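Local coordinates for protein D-hydantoinase (Ralstonia pickettii, PDB 1NFG) that probably catalyses the stereospecific hydrolysis of the cyclic amide bond of D-hydantoin derivatives, using two zinc ions per subunit, at residues 309-323 / 334-347. Numbering follows the deposited sequence.
Sequences TVSSDHCSWLFKGHK and PNGAPGVEERLMMV. With ZN (zinc ion), chain E.
His-314 and Pro-338 bring the two backbones closest, CA to CA 4.7 Å, and from there 309-323 and 334-347 run in opposite directions, Val-310 meeting Val-347 at one end and Lys-323 meeting Pro-334 at the other. Beside the closest point the amide N of Cys-315 bonds to Ala-337 O at 3.0 Å. The His-314 ring is fixed on two sides: Gly-339 N donates to ND1 in the ring plane (2.9 Å, 169°), while Val-340 CG1 lies over the ring centre in a CH-pi contact. With chi1 at -179°, the imidazole extends away from its own backbone N to meet residues 338-340. Asp-313 and His-314 lie just after strand 310-311 of the amidohydrolase TIM barrel, and Asp-313 binds a zinc ion through OD1 at 2.2 Å, together with His-57, His-59 and the carboxylated Lys-148. Toward Lys-323 and Pro-334, Pro-334 CB sits over the five-membered ring of Trp-317 at 3.8 Å from its centroid, and the indole NE1 makes a weak, bent bond to Asn-335 O. Asn-335 OD1 bonds to Thr-286 OG1; both residues probably bind the substrate. Bent at chi2 (-65°), Lys-323 brings NZ between two carbonyls, 2.8 Å from Pro-334 O and 2.9 Å from Gly-336 O, pinning this loop by its backbone. From the helix that includes 343-347, Arg-343 NH1 reaches back to Val-310 O at 3.2 Å, in the guanidinium plane and nearly straight, and Val-347 CG2 packs against Val-310 CG1.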
loop_
_atom_site.group_PDB
_atom_site.type_symbol
_atom_site.label_atom_id
_atom_site.label_comp_id
_atom_site.label_asym_id
_atom_site.label_seq_id
_atom_site.Cartn_x
_atom_site.Cartn_y
_atom_site.Cartn_z
ATOM N N THR A 309 0.393 -18.807 -14.892
ATOM C CA THR A 309 1.329 -19.690 -15.572
ATOM C C THR A 309 2.670 -19.017 -15.779
ATOM O O THR A 309 2.840 -17.848 -15.467
ATOM C CB THR A 309 0.792 -20.071 -16.982
ATOM O OG1 THR A 309 1.696 -20.977 -17.625
ATOM C CG2 THR A 309 0.673 -18.828 -17.854
ATOM N N VAL A 310 3.623 -19.780 -16.303
ATOM C CA VAL A 310 4.941 -19.259 -16.641
ATOM C C VAL A 310 5.086 -19.649 -18.110
ATOM O O VAL A 310 5.403 -20.799 -18.416
ATOM C CB VAL A 310 6.081 -19.932 -15.843
ATOM C CG1 VAL A 310 7.428 -19.422 -16.351
ATOM C CG2 VAL A 310 5.930 -19.648 -14.356
ATOM N N SER A 311 4.815 -18.706 -19.010
ATOM C CA SER A 311 4.916 -18.965 -20.443
ATOM C C SER A 311 6.293 -18.543 -20.912
ATOM O O SER A 311 7.103 -18.107 -20.096
ATOM C CB SER A 311 3.821 -18.214 -21.206
ATOM O OG SER A 311 3.803 -16.837 -20.878
ATOM N N SER A 312 6.563 -18.660 -22.213
ATOM C CA SER A 312 7.887 -18.319 -22.744
ATOM C C SER A 312 8.047 -17.038 -23.566
ATOM O O SER A 312 9.118 -16.432 -23.553
ATOM C CB SER A 312 8.427 -19.488 -23.582
ATOM O OG SER A 312 7.633 -19.706 -24.743
ATOM N N ASP A 313 7.004 -16.619 -24.274
ATOM C CA ASP A 313 7.101 -15.435 -25.143
ATOM C C ASP A 313 8.241 -15.724 -26.124
ATOM O O ASP A 313 9.121 -14.891 -26.361
ATOM C CB ASP A 313 7.393 -14.157 -24.334
ATOM C CG ASP A 313 7.227 -12.878 -25.167
ATOM O OD1 ASP A 313 6.478 -12.903 -26.171
ATOM O OD2 ASP A 313 7.830 -11.839 -24.810
ATOM N N HIS A 314 8.200 -16.932 -26.677
ATOM C CA HIS A 314 9.193 -17.422 -27.627
ATOM C C HIS A 314 9.270 -16.636 -28.939
ATOM O O HIS A 314 8.269 -16.469 -29.650
ATOM C CB HIS A 314 8.919 -18.900 -27.945
ATOM C CG HIS A 314 9.897 -19.505 -28.904
ATOM N ND1 HIS A 314 11.146 -19.942 -28.517
ATOM C CD2 HIS A 314 9.825 -19.708 -30.242
ATOM C CE1 HIS A 314 11.801 -20.389 -29.575
ATOM N NE2 HIS A 314 11.021 -20.257 -30.634
ATOM N N CYS A 315 10.475 -16.165 -29.240
ATOM C CA CYS A 315 10.757 -15.421 -30.460
ATOM C C CYS A 315 12.034 -15.994 -31.067
ATOM O O CYS A 315 12.808 -16.668 -30.383
ATOM C CB CYS A 315 10.954 -13.935 -30.162
ATOM S SG CYS A 315 9.442 -13.082 -29.707
ATOM N N SER A 316 12.261 -15.724 -32.345
ATOM C CA SER A 316 13.446 -16.245 -33.001
ATOM C C SER A 316 14.131 -15.233 -33.905
ATOM O O SER A 316 13.866 -15.175 -35.105
ATOM C CB SER A 316 13.079 -17.505 -33.794
ATOM O OG SER A 316 11.811 -17.358 -34.418
ATOM N N TRP A 317 15.009 -14.425 -33.322
ATOM C CA TRP A 317 15.751 -13.441 -34.091
ATOM C C TRP A 317 17.218 -13.840 -34.017
ATOM O O TRP A 317 17.869 -13.657 -32.988
ATOM C CB TRP A 317 15.558 -12.044 -33.509
ATOM C CG TRP A 317 14.139 -11.589 -33.506
ATOM C CD1 TRP A 317 13.418 -11.170 -32.424
ATOM C CD2 TRP A 317 13.256 -11.506 -34.632
ATOM N NE1 TRP A 317 12.142 -10.834 -32.804
ATOM C CE2 TRP A 317 12.014 -11.030 -34.154
ATOM C CE3 TRP A 317 13.393 -11.787 -35.996
ATOM C CZ2 TRP A 317 10.910 -10.828 -34.994
ATOM C CZ3 TRP A 317 12.296 -11.587 -36.835
ATOM C CH2 TRP A 317 11.070 -11.111 -36.328
ATOM N N LEU A 318 17.725 -14.406 -35.106
ATOM C CA LEU A 318 19.110 -14.844 -35.167
ATOM C C LEU A 318 20.028 -13.796 -34.578
ATOM O O LEU A 318 19.888 -12.605 -34.855
ATOM C CB LEU A 318 19.525 -15.112 -36.612
ATOM C CG LEU A 318 18.799 -16.219 -37.369
ATOM C CD1 LEU A 318 19.324 -16.253 -38.793
ATOM C CD2 LEU A 318 19.014 -17.562 -36.680
ATOM N N PHE A 319 20.966 -14.241 -33.754
ATOM C CA PHE A 319 21.902 -13.314 -33.160
ATOM C C PHE A 319 22.685 -12.674 -34.294
ATOM O O PHE A 319 22.956 -11.472 -34.273
ATOM C CB PHE A 319 22.861 -14.035 -32.219
ATOM C CG PHE A 319 23.921 -13.144 -31.653
ATOM C CD1 PHE A 319 23.577 -11.975 -30.976
ATOM C CD2 PHE A 319 25.265 -13.463 -31.798
ATOM C CE1 PHE A 319 24.557 -11.136 -30.455
ATOM C CE2 PHE A 319 26.255 -12.631 -31.281
ATOM C CZ PHE A 319 25.901 -11.464 -30.607
ATOM N N LYS A 320 23.038 -13.483 -35.289
ATOM C CA LYS A 320 23.788 -12.983 -36.430
ATOM C C LYS A 320 22.867 -12.343 -37.466
ATOM O O LYS A 320 22.922 -11.137 -37.711
ATOM C CB LYS A 320 24.587 -14.104 -37.078
ATOM C CG LYS A 320 25.586 -13.577 -38.082
ATOM C CD LYS A 320 26.477 -14.668 -38.645
ATOM C CE LYS A 320 27.502 -14.088 -39.617
ATOM N NZ LYS A 320 28.409 -15.146 -40.151
ATOM N N GLY A 321 22.004 -13.135 -38.072
ATOM C CA GLY A 321 21.117 -12.562 -39.065
ATOM C C GLY A 321 20.243 -11.374 -38.666
ATOM O O GLY A 321 20.183 -10.387 -39.396
ATOM N N HIS A 322 19.587 -11.444 -37.509
ATOM C CA HIS A 322 18.663 -10.388 -37.084
ATOM C C HIS A 322 19.097 -9.367 -36.024
ATOM O O HIS A 322 18.924 -8.161 -36.213
ATOM C CB HIS A 322 17.356 -11.047 -36.644
ATOM C CG HIS A 322 16.855 -12.077 -37.609
ATOM N ND1 HIS A 322 16.445 -11.764 -38.886
ATOM C CD2 HIS A 322 16.746 -13.421 -37.499
ATOM C CE1 HIS A 322 16.106 -12.871 -39.523
ATOM N NE2 HIS A 322 16.280 -13.892 -38.702
ATOM N N LYS A 323 19.630 -9.839 -34.901
ATOM C CA LYS A 323 20.065 -8.933 -33.837
ATOM C C LYS A 323 21.084 -7.932 -34.382
ATOM O O LYS A 323 21.173 -6.790 -33.918
ATOM C CB LYS A 323 20.686 -9.733 -32.683
ATOM C CG LYS A 323 19.706 -10.648 -31.953
ATOM C CD LYS A 323 18.619 -9.852 -31.238
ATOM C CE LYS A 323 17.682 -10.757 -30.463
ATOM N NZ LYS A 323 16.708 -9.961 -29.683
ATOM N N PRO A 334 15.772 -6.186 -33.223
ATOM C CA PRO A 334 14.441 -6.791 -33.091
ATOM C C PRO A 334 14.282 -7.418 -31.700
ATOM O O PRO A 334 15.125 -8.201 -31.252
ATOM C CB PRO A 334 14.407 -7.809 -34.234
ATOM C CG PRO A 334 15.857 -8.139 -34.455
ATOM C CD PRO A 334 16.533 -6.803 -34.323
ATOM N N ASN A 335 13.206 -7.039 -31.017
ATOM C CA ASN A 335 12.929 -7.517 -29.665
ATOM C C ASN A 335 12.459 -8.961 -29.595
ATOM O O ASN A 335 11.645 -9.396 -30.408
ATOM C CB ASN A 335 11.873 -6.624 -28.996
ATOM C CG ASN A 335 12.379 -5.216 -28.721
ATOM O OD1 ASN A 335 11.665 -4.391 -28.139
ATOM N ND2 ASN A 335 13.612 -4.933 -29.137
ATOM N N GLY A 336 12.971 -9.699 -28.612
ATOM C CA GLY A 336 12.559 -11.079 -28.446
ATOM C C GLY A 336 13.687 -12.060 -28.248
ATOM O O GLY A 336 14.795 -11.856 -28.748
ATOM N N ALA A 337 13.395 -13.131 -27.512
ATOM C CA ALA A 337 14.364 -14.189 -27.241
ATOM C C ALA A 337 13.660 -15.549 -27.275
ATOM O O ALA A 337 12.466 -15.652 -26.990
ATOM C CB ALA A 337 15.024 -13.969 -25.886
ATOM N N PRO A 338 14.397 -16.610 -27.623
ATOM C CA PRO A 338 13.844 -17.963 -27.699
ATOM C C PRO A 338 13.759 -18.670 -26.347
ATOM O O PRO A 338 14.496 -18.344 -25.416
ATOM C CB PRO A 338 14.812 -18.661 -28.641
ATOM C CG PRO A 338 16.129 -18.086 -28.199
ATOM C CD PRO A 338 15.813 -16.601 -28.040
ATOM N N GLY A 339 12.863 -19.648 -26.250
ATOM C CA GLY A 339 12.729 -20.391 -25.013
ATOM C C GLY A 339 11.606 -21.411 -24.941
ATOM O O GLY A 339 11.414 -22.020 -23.895
ATOM N N VAL A 340 10.868 -21.622 -26.026
ATOM C CA VAL A 340 9.761 -22.578 -25.988
ATOM C C VAL A 340 10.215 -23.975 -25.570
ATOM O O VAL A 340 9.466 -24.709 -24.923
ATOM C CB VAL A 340 9.024 -22.674 -27.358
ATOM C CG1 VAL A 340 9.863 -23.452 -28.362
ATOM C CG2 VAL A 340 7.658 -23.318 -27.169
ATOM N N GLU A 341 11.447 -24.335 -25.920
ATOM C CA GLU A 341 11.960 -25.657 -25.580
ATOM C C GLU A 341 12.465 -25.772 -24.147
ATOM O O GLU A 341 12.209 -26.768 -23.474
ATOM C CB GLU A 341 13.091 -26.065 -26.529
ATOM C CG GLU A 341 13.392 -27.564 -26.479
ATOM C CD GLU A 341 14.507 -27.991 -27.414
ATOM O OE1 GLU A 341 14.541 -27.520 -28.571
ATOM O OE2 GLU A 341 15.349 -28.812 -26.990
ATOM N N GLU A 342 13.176 -24.750 -23.688
ATOM C CA GLU A 342 13.743 -24.750 -22.349
ATOM C C GLU A 342 12.758 -24.477 -21.216
ATOM O O GLU A 342 13.043 -24.803 -20.061
ATOM C CB GLU A 342 14.882 -23.729 -22.267
ATOM C CG GLU A 342 15.989 -23.944 -23.285
ATOM C CD GLU A 342 15.779 -23.171 -24.580
ATOM O OE1 GLU A 342 14.626 -23.068 -25.052
ATOM O OE2 GLU A 342 16.783 -22.676 -25.136
ATOM N N ARG A 343 11.599 -23.910 -21.545
ATOM C CA ARG A 343 10.614 -23.553 -20.526
ATOM C C ARG A 343 10.455 -24.521 -19.355
ATOM O O ARG A 343 10.751 -24.159 -18.218
ATOM C CB ARG A 343 9.236 -23.290 -21.151
ATOM C CG ARG A 343 8.236 -22.704 -20.139
ATOM C CD ARG A 343 6.858 -22.423 -20.727
ATOM N NE ARG A 343 6.231 -23.623 -21.271
ATOM C CZ ARG A 343 5.036 -24.074 -20.909
ATOM N NH1 ARG A 343 4.330 -23.421 -19.994
ATOM N NH2 ARG A 343 4.543 -25.177 -21.459
ATOM N N LEU A 344 9.996 -25.741 -19.616
ATOM C CA LEU A 344 9.792 -26.703 -18.536
ATOM C C LEU A 344 11.030 -26.976 -17.691
ATOM O O LEU A 344 10.974 -26.877 -16.466
ATOM C CB LEU A 344 9.246 -28.034 -19.072
ATOM C CG LEU A 344 7.835 -28.102 -19.666
ATOM C CD1 LEU A 344 7.166 -29.360 -19.180
ATOM C CD2 LEU A 344 7.010 -26.909 -19.262
ATOM N N MET A 345 12.143 -27.324 -18.324
ATOM C CA MET A 345 13.349 -27.606 -17.558
ATOM C C MET A 345 13.711 -26.455 -16.636
ATOM O O MET A 345 13.996 -26.663 -15.456
ATOM C CB MET A 345 14.528 -27.908 -18.481
ATOM C CG MET A 345 14.472 -29.286 -19.128
ATOM S SD MET A 345 15.940 -29.621 -20.123
ATOM C CE MET A 345 15.595 -28.591 -21.565
ATOM N N MET A 346 13.690 -25.241 -17.176
ATOM C CA MET A 346 14.018 -24.048 -16.405
ATOM C C MET A 346 13.063 -23.823 -15.230
ATOM O O MET A 346 13.497 -23.557 -14.112
ATOM C CB MET A 346 14.020 -22.828 -17.324
ATOM C CG MET A 346 15.155 -22.829 -18.324
ATOM S SD MET A 346 16.765 -22.782 -17.509
ATOM C CE MET A 346 17.126 -24.429 -17.497
ATOM N N VAL A 347 11.764 -23.929 -15.474
ATOM C CA VAL A 347 10.797 -23.742 -14.407
ATOM C C VAL A 347 10.955 -24.862 -13.384
ATOM O O VAL A 347 10.841 -24.632 -12.176
ATOM C CB VAL A 347 9.351 -23.745 -14.952
ATOM C CG1 VAL A 347 8.350 -23.794 -13.803
ATOM C CG2 VAL A 347 9.118 -22.502 -15.809
HETATM ZN ZN ZN E . 4.806 -11.520 -26.652
#